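Local coordinates for sensor protein kinase HptS (Staphylococcus aureus, PDB 6LKI), which is a sensor histidine kinase that probably detects an extracellular signal connected with hexose phosphate uptake and relays it by phosphorylation, at residues V6-S11 with T107-E112; P67-T72 with S96-K101; F120-D125 with D136-G141. All blocks are in the same frame, centred on the assembly; numbering follows the deposited sequence.

In the fold
From the N terminus, helix 2-31 carries the first half of contact 1; its partner segment, 107-112, follows helix 39-55 and the four-stranded antiparallel sheet of strands 59-66, 69-72, 84-92 and 97-106. Contact 2 is nested inside that long loop, where it reaches between strands 69-72 and 97-106 about 30 Å, centre to centre, from contact 1. Strand 97-106 leads into helix 108-116, which closes contact 1. Contact 3 then follows in series, closing a short loop between strand 120-125 of the second sheet and the segment after strand 130-133. L110 packs on A121, so contacts 1 and 3 touch, whereas contact 2 lies on the opposite side of the chain's centre.

Contact 1. Residues V6-S11 with T107-E112; sequences VDESQS and TPRLSE
R109 leaves helix 108-116 with chi1 at -136°, away from a staggered position, and bends at chi3 (-69°), which brings its guanidinium up against E8. The E8 side chain runs extended beyond CG and crosses the arginine at about a right angle. CB of E8 lies over one face of the guanidinium, offset toward its rim, 3.7 Å from R109 NH1, and the carboxylate, at the end of the extended chain, faces the same nitrogen. The resulting salt bridge, E8 OE2 to R109 NH1, spans 3.6 Å with the two charged planes 56° apart, so it is neither the flat two-pronged pairing nor a hydrogen bond. Further along the interface, S9 OG meets carbon: R109 CD at 3.6 Å and L110 CD2 at 3.5 Å. The segment axes approach to 10.3 Å in a nearly antiparallel sense. T107 is the N-cap of the second helix, its OG1 accepting from L110 N at 2.9 Å, capping the first turn, from which R109 and L110 project. Deeper in, V6, S9 and L110 pack on strand 163-169. A charged pair at the partly exposed side thus sits beside buried S9 and L110, its attraction probably mainly electrostatic, next to van der Waals packing.

Contact 2. Residues P67-T72 with S96-K101; sequences PNQFIT and STYMLK
The hydroxyl of Y98 is held by two polar groups: it donates to Q69 OE1, with Y98 OH and Q69 OE1 2.7 Å apart, and is also hydrogen-bonded to the ND2 of N95, just before the strand. Q69 OE1 sits at the edge of the phenol ring, near its plane, while the amide plane is turned 70° from that ring. The hydroxyl is tilted 35° from the carbonyl plane. With CG opposite the backbone N (chi1 -163°) and the chain extended, Q69 reaches the phenol at its full length. Its NE2 is taken up by the carbonyl of L36, so both ends of the amide are engaged and its rotation is fixed. Beside this bond, the P67 ring lies against S96, P67 CG being 3.5 Å from S96 OG, and P67 CD approaches the carbonyl oxygen of T97 at 4.0 Å. Strands 69-72 and 97-106 are not neighbours: strand 59-66 runs between them and pairs with both. The Q69-Y98 pair spans the middle strand, the Y98 side chain touching L64 on it, while I71 and L100 pack on helix 39-55; N68 and K101 engage acidic side chains of another protein chain in the assembly.

Contact 3. Residues F120-D125 with D136-G141; sequences FALIVD and DRFTIG
Apolar packing between L122 and F138 forms the heart of this contact. The leucine projects from strand 120-125 and its CD1 stands over the centre of the F138 ring, 3.9 Å from the ring centroid and only 10° off the ring normal, a well-formed CH-pi interaction. The two side chains cross at about a right angle, so the methyl meets the ring end-on. The second methyl takes a lesser part, L122 CD2 lying 4.2 Å from F138 CB, so CD2 touches the base of the side chain while CD1 covers the ring. With CG anti to the carbonyl carbon (chi1 -67°), the F138 ring presents a face to L122. F149 of helix 146-149 adds an edge-to-face contact with the same ring, and I130 touches both L122 and F138, so the loop's phenylalanine is packed among side chains of two strands and a helix.

Charge and aromatic contacts are weaker. R137 brings NH2 to 4.0 Å from F120 CE1, but its CZ is 5.6 Å from the centroid of the F120 ring and the two planes are 70° apart; at most a weak cation-pi attraction follows. The principal polar partner of this arginine is D135, whose carboxylate forms a salt bridge with R137 NE and probably helps to hold the guanidinium beside the ring.

No hydrogen bond links the two segments. Polar support comes from around them, N134 OD1 accepting from A121 N, while F120, L122 and V124 pair through their backbones with strand 163-169. A121 packs on L110 of helix 108-116. A 2-1-4-3 antiparallel sheet with a helix on one face and a connecting loop on the other is consistent with a PAS-like Cache module, probably the membrane-proximal one.

Contact 1. Residues V6-S11 with T107-E112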
loop_
_atom_site.group_PDB
_atom_site.type_symbol
_atom_site.label_atom_id
_atom_site.label_comp_id
_atom_site.label_asym_id
_atom_site.label_seq_id
_atom_site.Cartn_x
_atom_site.Cartn_y
_atom_site.Cartn_z
ATOM N N VAL B 6 -14.577 18.869 27.303
ATOM C CA VAL B 6 -13.726 17.701 27.109
ATOM C C VAL B 6 -14.488 16.416 27.413
ATOM O O VAL B 6 -14.332 15.410 26.712
ATOM C CB VAL B 6 -12.453 17.824 27.967
ATOM C CG1 VAL B 6 -11.555 16.632 27.753
ATOM C CG2 VAL B 6 -11.703 19.093 27.624
ATOM N N ASP B 7 -15.331 16.424 28.451
ATOM C CA ASP B 7 -16.035 15.200 28.824
ATOM C C ASP B 7 -17.186 14.885 27.872
ATOM O O ASP B 7 -17.506 13.709 27.665
ATOM C CB ASP B 7 -16.532 15.292 30.271
ATOM C CG ASP B 7 -17.503 16.439 30.493
ATOM O OD1 ASP B 7 -17.791 17.185 29.535
ATOM O OD2 ASP B 7 -17.983 16.590 31.637
ATOM N N GLU B 8 -17.819 15.907 27.287
ATOM C CA GLU B 8 -18.881 15.655 26.313
ATOM C C GLU B 8 -18.323 15.062 25.024
ATOM O O GLU B 8 -18.922 14.146 24.447
ATOM C CB GLU B 8 -19.652 16.943 26.020
ATOM C CG GLU B 8 -20.258 17.599 27.249
ATOM C CD GLU B 8 -21.134 18.791 26.908
ATOM O OE1 GLU B 8 -22.282 18.862 27.397
ATOM O OE2 GLU B 8 -20.671 19.655 26.135
ATOM N N SER B 9 -17.183 15.574 24.556
ATOM C CA SER B 9 -16.586 15.044 23.335
ATOM C C SER B 9 -16.060 13.630 23.549
ATOM O O SER B 9 -16.233 12.764 22.683
ATOM C CB SER B 9 -15.473 15.971 22.848
ATOM O OG SER B 9 -16.004 17.097 22.170
ATOM N N GLN B 10 -15.419 13.375 24.694
ATOM C CA GLN B 10 -14.994 12.015 25.012
ATOM C C GLN B 10 -16.180 11.065 25.013
ATOM O O GLN B 10 -16.122 9.987 24.412
ATOM C CB GLN B 10 -14.280 11.977 26.365
ATOM C CG GLN B 10 -13.680 10.608 26.740
ATOM C CD GLN B 10 -14.676 9.640 27.374
ATOM O OE1 GLN B 10 -15.768 10.029 27.789
ATOM N NE2 GLN B 10 -14.298 8.368 27.439
ATOM N N SER B 11 -17.268 11.454 25.677
ATOM C CA SER B 11 -18.438 10.588 25.755
ATOM C C SER B 11 -19.090 10.413 24.389
ATOM O O SER B 11 -19.565 9.320 24.057
ATOM C CB SER B 11 -19.437 11.154 26.762
ATOM O OG SER B 11 -20.600 10.350 26.827
ATOM N N THR B 107 -16.144 17.086 14.312
ATOM C CA THR B 107 -17.386 16.830 15.024
ATOM C C THR B 107 -18.134 18.142 15.203
ATOM O O THR B 107 -17.513 19.207 15.274
ATOM C CB THR B 107 -17.146 16.186 16.402
ATOM O OG1 THR B 107 -16.725 17.184 17.338
ATOM C CG2 THR B 107 -16.089 15.092 16.322
ATOM N N PRO B 108 -19.467 18.097 15.256
ATOM C CA PRO B 108 -20.226 19.339 15.481
ATOM C C PRO B 108 -19.863 20.034 16.777
ATOM O O PRO B 108 -19.950 21.266 16.856
ATOM C CB PRO B 108 -21.685 18.863 15.484
ATOM C CG PRO B 108 -21.670 17.588 14.714
ATOM C CD PRO B 108 -20.351 16.944 15.017
ATOM N N ARG B 109 -19.450 19.282 17.798
ATOM C CA ARG B 109 -19.046 19.902 19.055
ATOM C C ARG B 109 -17.702 20.606 18.918
ATOM O O ARG B 109 -17.568 21.784 19.272
ATOM C CB ARG B 109 -18.990 18.851 20.164
ATOM C CG ARG B 109 -19.613 19.301 21.472
ATOM C CD ARG B 109 -19.444 18.237 22.539
ATOM N NE ARG B 109 -20.252 17.057 22.257
ATOM C CZ ARG B 109 -21.498 16.890 22.687
ATOM N NH1 ARG B 109 -22.075 17.830 23.424
ATOM N NH2 ARG B 109 -22.166 15.786 22.385
ATOM N N LEU B 110 -16.691 19.897 18.407
ATOM C CA LEU B 110 -15.353 20.474 18.313
ATOM C C LEU B 110 -15.324 21.666 17.363
ATOM O O LEU B 110 -14.587 22.632 17.590
ATOM C CB LEU B 110 -14.353 19.411 17.861
ATOM C CG LEU B 110 -14.110 18.251 18.828
ATOM C CD1 LEU B 110 -13.101 17.276 18.246
ATOM C CD2 LEU B 110 -13.656 18.758 20.187
ATOM N N SER B 111 -16.113 21.610 16.288
ATOM C CA SER B 111 -16.167 22.736 15.362
ATOM C C SER B 111 -16.881 23.932 15.976
ATOM O O SER B 111 -16.562 25.080 15.645
ATOM C CB SER B 111 -16.854 22.316 14.061
ATOM O OG SER B 111 -18.218 22.698 14.058
ATOM N N GLU B 112 -17.842 23.688 16.869
ATOM C CA GLU B 112 -18.572 24.780 17.505
ATOM C C GLU B 112 -17.724 25.468 18.569
ATOM O O GLU B 112 -17.633 26.701 18.598
ATOM C CB GLU B 112 -19.875 24.256 18.113
ATOM C CG GLU B 112 -20.408 25.098 19.262
ATOM C CD GLU B 112 -21.483 24.386 20.059
ATOM O OE1 GLU B 112 -22.677 24.567 19.742
ATOM O OE2 GLU B 112 -21.133 23.646 21.003
#

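Contact 2. Residues P67-T72 with S96-K101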
loop_
_atom_site.group_PDB
_atom_site.type_symbol
_atom_site.label_atom_id
_atom_site.label_comp_id
_atom_site.label_asym_id
_atom_site.label_seq_id
_atom_site.Cartn_x
_atom_site.Cartn_y
_atom_site.Cartn_z
ATOM N N PRO B 67 -9.289 -5.991 -3.357
ATOM C CA PRO B 67 -8.421 -6.177 -4.529
ATOM C C PRO B 67 -8.883 -5.369 -5.732
ATOM O O PRO B 67 -9.913 -5.677 -6.342
ATOM C CB PRO B 67 -8.502 -7.688 -4.796
ATOM C CG PRO B 67 -9.704 -8.168 -4.029
ATOM C CD PRO B 67 -9.811 -7.267 -2.843
ATOM N N ASN B 68 -8.124 -4.322 -6.065
ATOM C CA ASN B 68 -8.415 -3.442 -7.198
ATOM C C ASN B 68 -9.799 -2.805 -7.089
ATOM O O ASN B 68 -10.468 -2.574 -8.100
ATOM C CB ASN B 68 -8.271 -4.187 -8.529
ATOM C CG ASN B 68 -6.836 -4.590 -8.820
ATOM O OD1 ASN B 68 -5.895 -3.882 -8.460
ATOM N ND2 ASN B 68 -6.662 -5.736 -9.469
ATOM N N GLN B 69 -10.234 -2.506 -5.865
ATOM C CA GLN B 69 -11.549 -1.925 -5.630
ATOM C C GLN B 69 -11.468 -0.952 -4.462
ATOM O O GLN B 69 -10.849 -1.253 -3.438
ATOM C CB GLN B 69 -12.593 -3.011 -5.348
ATOM C CG GLN B 69 -14.033 -2.551 -5.486
ATOM C CD GLN B 69 -15.009 -3.712 -5.520
ATOM O OE1 GLN B 69 -14.628 -4.864 -5.307
ATOM N NE2 GLN B 69 -16.274 -3.415 -5.793
ATOM N N PHE B 70 -12.106 0.206 -4.620
ATOM C CA PHE B 70 -12.044 1.279 -3.631
ATOM C C PHE B 70 -13.415 1.930 -3.524
ATOM O O PHE B 70 -13.893 2.532 -4.490
ATOM C CB PHE B 70 -10.977 2.311 -4.021
ATOM C CG PHE B 70 -10.742 3.374 -2.983
ATOM C CD1 PHE B 70 -10.210 3.051 -1.746
ATOM C CD2 PHE B 70 -11.043 4.699 -3.252
ATOM C CE1 PHE B 70 -9.989 4.031 -0.793
ATOM C CE2 PHE B 70 -10.825 5.682 -2.305
ATOM C CZ PHE B 70 -10.297 5.347 -1.074
ATOM N N ILE B 71 -14.042 1.811 -2.355
ATOM C CA ILE B 71 -15.386 2.324 -2.106
ATOM C C ILE B 71 -15.302 3.332 -0.968
ATOM O O ILE B 71 -14.814 3.004 0.122
ATOM C CB ILE B 71 -16.372 1.192 -1.767
ATOM C CG1 ILE B 71 -16.616 0.313 -2.996
ATOM C CG2 ILE B 71 -17.682 1.756 -1.229
ATOM C CD1 ILE B 71 -17.314 -0.995 -2.682
ATOM N N THR B 72 -15.778 4.551 -1.213
ATOM C CA THR B 72 -15.636 5.618 -0.233
ATOM C C THR B 72 -16.751 6.639 -0.414
ATOM O O THR B 72 -17.335 6.767 -1.493
ATOM C CB THR B 72 -14.264 6.301 -0.351
ATOM O OG1 THR B 72 -14.091 7.236 0.720
ATOM C CG2 THR B 72 -14.138 7.032 -1.684
ATOM N N SER B 96 -14.360 -11.806 -1.459
ATOM C CA SER B 96 -12.991 -11.539 -1.033
ATOM C C SER B 96 -13.035 -10.850 0.325
ATOM O O SER B 96 -14.106 -10.570 0.871
ATOM C CB SER B 96 -12.246 -10.687 -2.065
ATOM O OG SER B 96 -10.906 -10.456 -1.671
ATOM N N THR B 97 -11.849 -10.580 0.866
ATOM C CA THR B 97 -11.705 -9.850 2.118
ATOM C C THR B 97 -11.487 -8.372 1.820
ATOM O O THR B 97 -10.696 -8.020 0.939
ATOM C CB THR B 97 -10.536 -10.409 2.934
ATOM O OG1 THR B 97 -10.944 -11.613 3.593
ATOM C CG2 THR B 97 -10.068 -9.402 3.977
ATOM N N TYR B 98 -12.196 -7.514 2.547
ATOM C CA TYR B 98 -12.093 -6.073 2.387
ATOM C C TYR B 98 -11.712 -5.434 3.714
ATOM O O TYR B 98 -12.117 -5.897 4.785
ATOM C CB TYR B 98 -13.411 -5.474 1.878
ATOM C CG TYR B 98 -13.749 -5.853 0.452
ATOM C CD1 TYR B 98 -14.194 -7.132 0.137
ATOM C CD2 TYR B 98 -13.629 -4.929 -0.578
ATOM C CE1 TYR B 98 -14.502 -7.481 -1.164
ATOM C CE2 TYR B 98 -13.933 -5.269 -1.882
ATOM C CZ TYR B 98 -14.370 -6.545 -2.170
ATOM O OH TYR B 98 -14.677 -6.884 -3.467
ATOM N N MET B 99 -10.921 -4.369 3.636
ATOM C CA MET B 99 -10.537 -3.591 4.806
ATOM C C MET B 99 -11.424 -2.357 4.893
ATOM O O MET B 99 -11.563 -1.618 3.914
ATOM C CB MET B 99 -9.065 -3.179 4.738
ATOM C CG MET B 99 -8.079 -4.340 4.762
ATOM S SD MET B 99 -8.225 -5.371 6.238
ATOM C CE MET B 99 -7.940 -4.163 7.527
ATOM N N LEU B 100 -12.024 -2.142 6.060
ATOM C CA LEU B 100 -12.877 -0.987 6.306
ATOM C C LEU B 100 -12.186 -0.066 7.301
ATOM O O LEU B 100 -11.948 -0.453 8.449
ATOM C CB LEU B 100 -14.249 -1.411 6.832
ATOM C CG LEU B 100 -15.172 -0.267 7.260
ATOM C CD1 LEU B 100 -15.487 0.644 6.079
ATOM C CD2 LEU B 100 -16.455 -0.800 7.891
ATOM N N LYS B 101 -11.879 1.132 6.862
ATOM C CA LYS B 101 -11.373 2.145 7.721
ATOM C C LYS B 101 -12.324 3.311 7.805
ATOM O O LYS B 101 -12.827 3.715 6.836
ATOM C CB LYS B 101 -10.058 2.627 7.207
ATOM C CG LYS B 101 -9.076 1.539 6.994
ATOM C CD LYS B 101 -7.698 2.114 7.033
ATOM C CE LYS B 101 -6.807 1.444 6.041
ATOM N NZ LYS B 101 -6.483 0.044 6.402
#

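Contact 3. Residues F120-D125 with D136-G141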
loop_
_atom_site.group_PDB
_atom_site.type_symbol
_atom_site.label_atom_id
_atom_site.label_comp_id
_atom_site.label_asym_id
_atom_site.label_seq_id
_atom_site.Cartn_x
_atom_site.Cartn_y
_atom_site.Cartn_z
ATOM N N PHE B 120 -9.646 24.746 20.945
ATOM C CA PHE B 120 -9.180 23.838 19.907
ATOM C C PHE B 120 -8.983 22.442 20.480
ATOM O O PHE B 120 -8.939 22.242 21.695
ATOM C CB PHE B 120 -7.885 24.363 19.279
ATOM C CG PHE B 120 -8.037 25.703 18.619
ATOM C CD1 PHE B 120 -7.947 26.871 19.359
ATOM C CD2 PHE B 120 -8.282 25.794 17.260
ATOM C CE1 PHE B 120 -8.092 28.104 18.754
ATOM C CE2 PHE B 120 -8.428 27.025 16.649
ATOM C CZ PHE B 120 -8.333 28.182 17.397
ATOM N N ALA B 121 -8.868 21.466 19.580
ATOM C CA ALA B 121 -8.814 20.063 19.960
ATOM C C ALA B 121 -7.578 19.396 19.375
ATOM O O ALA B 121 -7.161 19.705 18.254
ATOM C CB ALA B 121 -10.071 19.315 19.500
ATOM N N LEU B 122 -7.003 18.478 20.149
ATOM C CA LEU B 122 -5.889 17.645 19.722
ATOM C C LEU B 122 -6.151 16.216 20.172
ATOM O O LEU B 122 -6.797 15.984 21.196
ATOM C CB LEU B 122 -4.551 18.129 20.306
ATOM C CG LEU B 122 -3.724 19.170 19.546
ATOM C CD1 LEU B 122 -2.692 19.793 20.471
ATOM C CD2 LEU B 122 -3.044 18.540 18.346
ATOM N N ILE B 123 -5.645 15.257 19.401
ATOM C CA ILE B 123 -5.694 13.847 19.769
ATOM C C ILE B 123 -4.291 13.280 19.626
ATOM O O ILE B 123 -3.713 13.316 18.533
ATOM C CB ILE B 123 -6.692 13.048 18.912
ATOM C CG1 ILE B 123 -8.125 13.491 19.208
ATOM C CG2 ILE B 123 -6.531 11.554 19.168
ATOM C CD1 ILE B 123 -9.180 12.632 18.545
ATOM N N VAL B 124 -3.741 12.766 20.725
ATOM C CA VAL B 124 -2.386 12.234 20.738
ATOM C C VAL B 124 -2.402 10.822 21.305
ATOM O O VAL B 124 -3.250 10.471 22.131
ATOM C CB VAL B 124 -1.416 13.124 21.548
ATOM C CG1 VAL B 124 -1.308 14.506 20.921
ATOM C CG2 VAL B 124 -1.860 13.214 22.998
ATOM N N ASP B 125 -1.450 10.011 20.854
ATOM C CA ASP B 125 -1.287 8.664 21.372
ATOM C C ASP B 125 -0.408 8.690 22.623
ATOM O O ASP B 125 0.105 9.734 23.032
ATOM C CB ASP B 125 -0.706 7.744 20.295
ATOM C CG ASP B 125 0.603 8.259 19.719
ATOM O OD1 ASP B 125 1.060 9.342 20.137
ATOM O OD2 ASP B 125 1.173 7.578 18.838
ATOM N N ASP B 136 -4.214 25.000 12.958
ATOM C CA ASP B 136 -3.099 24.961 12.021
ATOM C C ASP B 136 -1.755 25.189 12.698
ATOM O O ASP B 136 -0.719 24.869 12.106
ATOM C CB ASP B 136 -3.306 25.991 10.910
ATOM C CG ASP B 136 -4.307 25.526 9.866
ATOM O OD1 ASP B 136 -4.295 24.325 9.520
ATOM O OD2 ASP B 136 -5.108 26.359 9.396
ATOM N N ARG B 137 -1.750 25.726 13.924
ATOM C CA ARG B 137 -0.507 25.840 14.681
ATOM C C ARG B 137 0.184 24.493 14.825
ATOM O O ARG B 137 1.416 24.429 14.903
ATOM C CB ARG B 137 -0.783 26.420 16.068
ATOM C CG ARG B 137 -1.232 27.869 16.086
ATOM C CD ARG B 137 -1.176 28.413 17.506
ATOM N NE ARG B 137 -2.432 28.202 18.221
ATOM C CZ ARG B 137 -3.134 29.170 18.800
ATOM N NH1 ARG B 137 -2.701 30.422 18.758
ATOM N NH2 ARG B 137 -4.267 28.887 19.427
ATOM N N PHE B 138 -0.588 23.412 14.863
ATOM C CA PHE B 138 -0.065 22.069 15.045
ATOM C C PHE B 138 -0.149 21.294 13.738
ATOM O O PHE B 138 -1.058 21.501 12.927
ATOM C CB PHE B 138 -0.831 21.336 16.148
ATOM C CG PHE B 138 -0.612 21.916 17.512
ATOM C CD1 PHE B 138 0.549 21.643 18.212
ATOM C CD2 PHE B 138 -1.555 22.753 18.085
ATOM C CE1 PHE B 138 0.762 22.181 19.465
ATOM C CE2 PHE B 138 -1.349 23.296 19.339
ATOM C CZ PHE B 138 -0.187 23.009 20.030
ATOM N N THR B 139 0.814 20.403 13.537
ATOM C CA THR B 139 0.922 19.624 12.313
ATOM C C THR B 139 0.719 18.153 12.636
ATOM O O THR B 139 1.325 17.629 13.577
ATOM C CB THR B 139 2.280 19.842 11.640
ATOM O OG1 THR B 139 2.447 21.232 11.335
ATOM C CG2 THR B 139 2.383 19.029 10.359
ATOM N N ILE B 140 -0.144 17.496 11.858
ATOM C CA ILE B 140 -0.396 16.074 12.039
ATOM C C ILE B 140 0.910 15.306 11.877
ATOM O O ILE B 140 1.731 15.619 11.008
ATOM C CB ILE B 140 -1.483 15.605 11.051
ATOM C CG1 ILE B 140 -2.056 14.252 11.466
ATOM C CG2 ILE B 140 -0.977 15.597 9.611
ATOM C CD1 ILE B 140 -3.332 14.370 12.250
ATOM N N GLY B 141 1.125 14.321 12.747
ATOM C CA GLY B 141 2.321 13.503 12.672
ATOM C C GLY B 141 3.404 13.885 13.660
ATOM O O GLY B 141 4.090 13.015 14.206
#